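Local coordinates for NAD(FAD)-dependent dehydrogenase, NirB-family (N-terminal domain) (Clostridium acetobutylicum, PDB 3KLJ), which catalyses the NADH-dependent reduction of rubredoxin through a bound FAD, passing electrons into the dioxygen-scavenging chain of an obligate anaerobe, at residues I174-L178 / E179-E183; I314-C317 / G318-N322; V356-G359 / T360-K364. All coordinates share one frame; numbering follows the deposited sequence. Where two conformers were deposited one is given.

Interaction 1 (I174-L178 / E179-E183)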
loop_
_atom_site.group_PDB
_atom_site.type_symbol
_atom_site.label_atom_id
_atom_site.label_comp_id
_atom_site.label_asym_id
_atom_site.label_seq_id
_atom_site.Cartn_x
_atom_site.Cartn_y
_atom_site.Cartn_z
ATOM N N ILE A 174 17.094 6.314 9.442
ATOM C CA ILE A 174 15.866 6.985 9.035
ATOM C C ILE A 174 15.826 8.398 9.604
ATOM O O ILE A 174 16.288 8.634 10.720
ATOM C CB ILE A 174 14.625 6.185 9.497
ATOM C CG1 ILE A 174 14.635 4.786 8.875
ATOM C CG2 ILE A 174 13.315 6.920 9.165
ATOM C CD1 ILE A 174 13.727 3.767 9.604
ATOM N N GLY A 175 15.270 9.325 8.831
ATOM C CA GLY A 175 15.004 10.677 9.306
ATOM C C GLY A 175 13.522 10.982 9.209
ATOM O O GLY A 175 12.902 10.756 8.165
ATOM N N ILE A 176 12.947 11.467 10.306
ATOM C CA ILE A 176 11.525 11.836 10.365
ATOM C C ILE A 176 11.403 13.257 10.913
ATOM O O ILE A 176 12.296 13.720 11.623
ATOM C CB ILE A 176 10.670 10.829 11.222
ATOM C CG1 ILE A 176 11.061 10.874 12.707
ATOM C CG2 ILE A 176 10.791 9.410 10.687
ATOM C CD1 ILE A 176 10.192 9.992 13.604
ATOM N N ILE A 177 10.314 13.949 10.592
ATOM C CA ILE A 177 10.125 15.324 11.078
ATOM C C ILE A 177 9.413 15.436 12.447
ATOM O O ILE A 177 9.568 16.441 13.147
ATOM C CB ILE A 177 9.471 16.257 10.013
ATOM C CG1 ILE A 177 8.054 15.791 9.650
ATOM C CG2 ILE A 177 10.390 16.404 8.758
ATOM C CD1 ILE A 177 7.396 16.605 8.530
ATOM N N LEU A 178 8.646 14.411 12.819
ATOM C CA LEU A 178 7.974 14.380 14.121
ATOM C C LEU A 178 8.861 13.741 15.188
ATOM O O LEU A 178 10.001 13.347 14.902
ATOM C CB LEU A 178 6.624 13.647 14.033
ATOM C CG LEU A 178 5.575 14.169 13.040
ATOM C CD1 LEU A 178 4.295 13.341 13.125
ATOM C CD2 LEU A 178 5.268 15.649 13.256
ATOM N N GLU A 179 8.340 13.658 16.417
ATOM C CA GLU A 179 9.093 13.132 17.551
ATOM C C GLU A 179 9.206 11.609 17.529
ATOM O O GLU A 179 10.155 11.053 18.073
ATOM C CB GLU A 179 8.471 13.588 18.880
ATOM C CG GLU A 179 9.433 13.507 20.076
ATOM C CD GLU A 179 8.762 13.779 21.412
ATOM O OE1 GLU A 179 7.538 14.008 21.435
ATOM O OE2 GLU A 179 9.466 13.779 22.449
ATOM N N TYR A 180 8.239 10.936 16.908
ATOM C CA TYR A 180 8.179 9.481 16.969
ATOM C C TYR A 180 7.671 8.890 15.658
ATOM O O TYR A 180 6.915 9.547 14.940
ATOM C CB TYR A 180 7.278 9.026 18.131
ATOM C CG TYR A 180 5.876 9.574 18.046
ATOM C CD1 TYR A 180 5.569 10.830 18.569
ATOM C CD2 TYR A 180 4.855 8.839 17.433
ATOM C CE1 TYR A 180 4.289 11.349 18.482
ATOM C CE2 TYR A 180 3.561 9.348 17.346
ATOM C CZ TYR A 180 3.291 10.609 17.870
ATOM O OH TYR A 180 2.018 11.124 17.794
ATOM N N PRO A 181 8.066 7.643 15.345
ATOM C CA PRO A 181 7.621 7.108 14.056
ATOM C C PRO A 181 6.190 6.558 14.128
ATOM O O PRO A 181 5.648 6.332 15.225
ATOM C CB PRO A 181 8.607 5.967 13.808
ATOM C CG PRO A 181 8.890 5.440 15.217
ATOM C CD PRO A 181 8.920 6.682 16.075
ATOM N N LEU A 182 5.592 6.369 12.952
ATOM C CA LEU A 182 4.336 5.637 12.787
ATOM C C LEU A 182 3.153 6.345 13.448
ATOM O O LEU A 182 2.303 5.709 14.075
ATOM C CB LEU A 182 4.488 4.213 13.335
ATOM C CG LEU A 182 4.158 3.080 12.364
ATOM C CD1 LEU A 182 5.246 3.037 11.298
ATOM C CD2 LEU A 182 4.056 1.746 13.113
ATOM N N GLU A 183 3.092 7.662 13.276
ATOM C CA GLU A 183 2.133 8.497 14.000
ATOM C C GLU A 183 0.673 8.274 13.594
ATOM O O GLU A 183 -0.242 8.764 14.259
ATOM C CB GLU A 183 2.508 9.982 13.869
ATOM C CG GLU A 183 1.984 10.652 12.600
ATOM C CD GLU A 183 2.880 10.455 11.384
ATOM O OE1 GLU A 183 3.795 9.595 11.416
ATOM O OE2 GLU A 183 2.664 11.186 10.387
#
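With CG between its backbone N and carbonyl carbon (chi1 85°) and a second bend at chi2 (-85°), the Glu183 side chain places its methylene and carboxylate against Leu178 CD1. Ile176 has CG1 in the same place between N and carbonyl carbon (chi1 66°), carrying CD1 across the loop to the backbone of Tyr180. The Leu178 side chain meets Glu183 at about a right angle. Its CD1 methyl does all the touching, with Leu178 CD1 3.6 Å from Glu183 CG and 3.7 Å from Glu183 CD, one methyl against both the methylene and the carboxylate carbon. On the inner side, Ile176 CD1 sits 3.4 Å from Tyr180 C. The same Ile176 CD1 is 3.6 Å from Pro181 N, a methyl resting on the peptide that joins these two residues. Its approach to the proline ring is looser, Ile176 CD1 to Pro181 CD being 4.3 Å. No hydrogen bond links the two halves; the contact rests on van der Waals packing of methyl groups, against a carboxylate and a peptide as well as the proline ring. Polar ties run outward instead: Ile176 O accepts from Ser209 OG, and the extended Glu179 side chain forms a salt bridge with Arg188 on helix 188-199. Ile176 and Pro181 both also pack on Ile205 of strand 204-206, which buries the inner side, while Leu178 lies at the surface. This is the first part of the connection from strand 172-175 of the parallel sheet to helix 188-199 in the Rossmann-type NADH-binding domain.

Interaction 2 (I314-C317 / G318-N322)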
loop_
_atom_site.group_PDB
_atom_site.type_symbol
_atom_site.label_atom_id
_atom_site.label_comp_id
_atom_site.label_asym_id
_atom_site.label_seq_id
_atom_site.Cartn_x
_atom_site.Cartn_y
_atom_site.Cartn_z
ATOM N N ILE A 314 3.144 -5.365 14.871
ATOM C CA ILE A 314 2.218 -4.286 15.250
ATOM C C ILE A 314 0.831 -4.504 14.674
ATOM O O ILE A 314 0.692 -4.804 13.495
ATOM C CB ILE A 314 2.720 -2.898 14.772
ATOM C CG1 ILE A 314 4.015 -2.526 15.487
ATOM C CG2 ILE A 314 1.655 -1.819 15.015
ATOM C CD1 ILE A 314 4.786 -1.437 14.814
ATOM N N ILE A 315 -0.198 -4.373 15.500
ATOM C CA ILE A 315 -1.544 -4.224 14.958
ATOM C C ILE A 315 -2.189 -2.954 15.509
ATOM O O ILE A 315 -2.135 -2.680 16.714
ATOM C CB ILE A 315 -2.476 -5.495 15.109
ATOM C CG1 ILE A 315 -3.460 -5.359 16.258
ATOM C CG2 ILE A 315 -1.693 -6.827 15.184
ATOM C CD1 ILE A 315 -4.807 -4.910 15.812
ATOM N N SER A 316 -2.780 -2.181 14.606
ATOM C CA SER A 316 -3.373 -0.902 14.954
ATOM C C SER A 316 -4.774 -0.842 14.386
ATOM O O SER A 316 -4.992 -1.227 13.234
ATOM C CB SER A 316 -2.519 0.253 14.412
ATOM O OG SER A 316 -3.108 1.499 14.734
ATOM N N CYS A 317 -5.707 -0.333 15.191
ATOM C CA CYS A 317 -7.119 -0.329 14.819
ATOM C C CYS A 317 -7.819 0.968 15.188
ATOM O O CYS A 317 -7.710 1.446 16.310
ATOM C CB CYS A 317 -7.849 -1.506 15.467
ATOM S SG CYS A 317 -9.572 -1.687 14.932
ATOM N N GLY A 318 -8.555 1.515 14.225
ATOM C CA GLY A 318 -9.327 2.733 14.433
ATOM C C GLY A 318 -8.460 3.970 14.402
ATOM O O GLY A 318 -7.240 3.876 14.266
ATOM N N ASP A 319 -9.104 5.128 14.532
ATOM C CA ASP A 319 -8.435 6.425 14.468
ATOM C C ASP A 319 -7.585 6.699 15.713
ATOM O O ASP A 319 -8.049 7.322 16.667
ATOM C CB ASP A 319 -9.476 7.537 14.255
ATOM C CG ASP A 319 -8.864 8.932 14.235
ATOM O OD1 ASP A 319 -7.792 9.120 13.614
ATOM O OD2 ASP A 319 -9.466 9.849 14.835
ATOM N N ILE A 320 -6.342 6.220 15.689
ATOM C CA ILE A 320 -5.381 6.462 16.772
ATOM C C ILE A 320 -4.868 7.909 16.763
ATOM O O ILE A 320 -4.786 8.552 17.812
ATOM C CB ILE A 320 -4.166 5.485 16.709
ATOM C CG1 ILE A 320 -4.601 4.025 16.892
ATOM C CG2 ILE A 320 -3.117 5.842 17.755
ATOM C CD1 ILE A 320 -4.850 3.595 18.344
ATOM N N GLU A 321 -4.531 8.419 15.581
ATOM C CA GLU A 321 -3.826 9.704 15.474
ATOM C C GLU A 321 -4.570 10.906 16.080
ATOM O O GLU A 321 -3.969 11.711 16.798
ATOM C CB GLU A 321 -3.433 9.997 14.022
ATOM C CG GLU A 321 -2.492 11.190 13.872
ATOM C CD GLU A 321 -2.123 11.493 12.429
ATOM O OE1 GLU A 321 -1.177 12.284 12.224
ATOM O OE2 GLU A 321 -2.769 10.948 11.505
ATOM N N ASN A 322 -5.862 11.026 15.792
ATOM C CA ASN A 322 -6.641 12.177 16.256
ATOM C C ASN A 322 -7.747 11.805 17.248
ATOM O O ASN A 322 -8.720 12.544 17.417
ATOM C CB ASN A 322 -7.238 12.936 15.064
ATOM C CG ASN A 322 -6.186 13.397 14.072
ATOM O OD1 ASN A 322 -6.370 13.266 12.861
ATOM N ND2 ASN A 322 -5.078 13.942 14.578
HETATM O O HOH W 1 -5.015 2.455 13.266
#
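Where strand 312-317 leaves the antiparallel sheet of the C-terminal domain, Ser316 and Ile320 meet across the exit of the strand. Ser316 OG lies 3.6 Å from Ile320 CG1, a hydroxyl beside a methylene with no polar bond between them. The hydroxyl group is directed by its first torsion, with OG anti to the backbone N (chi1 179°), and it has polar partners of its own. One water donates to Ser316 OG at 2.6 Å and to Gly318 O at 2.8 Å, bridging the end of the strand to the first residue of the loop; Ser316 OG is also hydrogen-bonded to Gln185 O. Gly318 turns the chain with a positive phi (78°), a backbone conformation that glycine adopts readily. The loop then tightens into an inverse gamma turn centred on Asp319, in which Ile320 N makes a weak bond to Gly318 O at 2.9 Å. This three-residue turn brings Ile320 back toward the strand, with Ile320 CG1 and CD1 each 4.1 Å from Cys317 O. A further weak bond, Asn322 N to Asp319 OD1 at 3.5 Å, spans the next residues of the loop. Ile320 is buried and also packs on Ala349 of strand 346-353, the neighbouring strand of the sheet. The CB of Cys317 points away from the loop, and the residue packs on Ile366 and Asp367 of helix 356-367.

Interaction 3 (V356-G359 / T360-K364)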
loop_
_atom_site.group_PDB
_atom_site.type_symbol
_atom_site.label_atom_id
_atom_site.label_comp_id
_atom_site.label_asym_id
_atom_site.label_seq_id
_atom_site.Cartn_x
_atom_site.Cartn_y
_atom_site.Cartn_z
ATOM N N VAL A 356 0.303 -9.994 18.665
ATOM C CA VAL A 356 -0.713 -10.015 17.620
ATOM C C VAL A 356 -1.999 -10.684 18.097
ATOM O O VAL A 356 -3.091 -10.254 17.715
ATOM C CB VAL A 356 -0.186 -10.679 16.319
ATOM C CG1 VAL A 356 -1.332 -11.096 15.399
ATOM C CG2 VAL A 356 0.740 -9.734 15.595
ATOM N N SER A 357 -1.871 -11.709 18.939
ATOM C CA SER A 357 -3.046 -12.384 19.512
ATOM C C SER A 357 -3.943 -11.404 20.270
ATOM O O SER A 357 -5.169 -11.444 20.134
ATOM C CB SER A 357 -2.635 -13.537 20.436
ATOM O OG SER A 357 -3.784 -14.171 20.979
ATOM N N LEU A 358 -3.331 -10.534 21.076
ATOM C CA LEU A 358 -4.093 -9.529 21.813
ATOM C C LEU A 358 -4.635 -8.435 20.891
ATOM O O LEU A 358 -5.809 -8.073 20.986
ATOM C CB LEU A 358 -3.267 -8.908 22.943
ATOM C CG LEU A 358 -3.954 -7.830 23.787
ATOM C CD1 LEU A 358 -5.264 -8.286 24.434
ATOM C CD2 LEU A 358 -2.998 -7.327 24.841
ATOM N N GLY A 359 -3.789 -7.924 20.000
ATOM C CA GLY A 359 -4.238 -6.935 19.023
ATOM C C GLY A 359 -5.470 -7.417 18.265
ATOM O O GLY A 359 -6.416 -6.661 18.052
ATOM N N THR A 360 -5.464 -8.692 17.886
ATOM C CA THR A 360 -6.589 -9.301 17.166
ATOM C C THR A 360 -7.880 -9.319 18.010
ATOM O O THR A 360 -8.977 -9.063 17.493
ATOM C CB THR A 360 -6.223 -10.721 16.700
ATOM O OG1 THR A 360 -5.088 -10.644 15.821
ATOM C CG2 THR A 360 -7.400 -11.398 15.968
ATOM N N LYS A 361 -7.741 -9.619 19.300
ATOM C CA LYS A 361 -8.889 -9.604 20.219
ATOM C C LYS A 361 -9.457 -8.197 20.325
ATOM O O LYS A 361 -10.666 -8.013 20.257
ATOM C CB LYS A 361 -8.489 -10.098 21.610
ATOM C CG LYS A 361 -8.254 -11.593 21.703
ATOM C CD LYS A 361 -7.800 -11.943 23.112
ATOM C CE LYS A 361 -7.546 -13.426 23.276
ATOM N NZ LYS A 361 -6.271 -13.862 22.616
ATOM N N LEU A 362 -8.573 -7.213 20.495
ATOM C CA LEU A 362 -8.977 -5.806 20.559
ATOM C C LEU A 362 -9.624 -5.354 19.250
ATOM O O LEU A 362 -10.645 -4.676 19.263
ATOM C CB LEU A 362 -7.788 -4.911 20.916
ATOM C CG LEU A 362 -7.262 -5.027 22.358
ATOM C CD1 LEU A 362 -5.900 -4.391 22.453
ATOM C CD2 LEU A 362 -8.219 -4.398 23.368
ATOM N N LYS A 363 -9.035 -5.774 18.130
ATOM C CA LYS A 363 -9.573 -5.548 16.784
ATOM C C LYS A 363 -11.017 -6.032 16.677
ATOM O O LYS A 363 -11.901 -5.283 16.240
ATOM C CB LYS A 363 -8.714 -6.294 15.760
ATOM C CG LYS A 363 -8.769 -5.757 14.328
ATOM C CD LYS A 363 -8.743 -6.870 13.260
ATOM C CE LYS A 363 -7.649 -7.929 13.474
ATOM N NZ LYS A 363 -7.829 -9.113 12.551
ATOM N N LYS A 364 -11.243 -7.283 17.081
ATOM C CA LYS A 364 -12.570 -7.904 17.037
ATOM C C LYS A 364 -13.566 -7.128 17.899
ATOM O O LYS A 364 -14.670 -6.820 17.449
ATOM C CB LYS A 364 -12.502 -9.373 17.476
ATOM C CG LYS A 364 -12.089 -10.350 16.370
ATOM C CD LYS A 364 -11.933 -11.774 16.901
ATOM C CE LYS A 364 -12.037 -12.822 15.801
ATOM N NZ LYS A 364 -10.905 -12.769 14.828
#
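Val356 O is gripped twice by Thr360, through OG1 at 2.8 Å and through the backbone N, also at 2.8 Å. This is the first full turn of helix 356-367 in the C-terminal domain, where the ordinary i to i+4 bond is doubled by a threonine hydroxyl. The two donors reach the oxygen from opposite faces of its carbonyl plane; OG1 stands above that plane by 37°, while N is tilted from it by 24°. Thr360 OG1 can turn back to the preceding turn because it lies anti to its own carbonyl carbon (chi1 -60°), and it also passes beside Val356 CG1. Further i to i+4 backbone bonds continue the helix: Lys361 N to Ser357 O is the longest at 3.3 Å, Leu362 N to Leu358 O is nearly straight, and Lys363 N bonds Gly359 O. On the inner flank Leu362 packs on Ile347, Ala350 and Val352 of strand 346-353, and both Leu358 and Leu362 touch the C-terminal Leu385. Within the helix, these two leucines meet at an oblique angle, Leu358 CG lying 4.2 Å from Leu362 CD1.

Overall arrangement
The three interactions follow one another along the chain, the first in the NADH-binding domain and the other two in the C-terminal domain. Interactions 2 and 3 have centres about 12 Å apart and touch: Ile315 of strand 312-317 packs against Val356, Gly359 and Lys363, so helix 356-367 lies against the antiparallel sheet. Interaction 1, with its centre about 16 Å from that of interaction 2, meets it across the domain boundary, where Leu182 packs on Ile314 and the Glu183 backbone on Glu321. Interactions 1 and 3 do not touch, their nearest atoms being about 12 Å apart. The strand and loop of interaction 2 thus lie between the NADH-binding domain and helix 356-367, touching both.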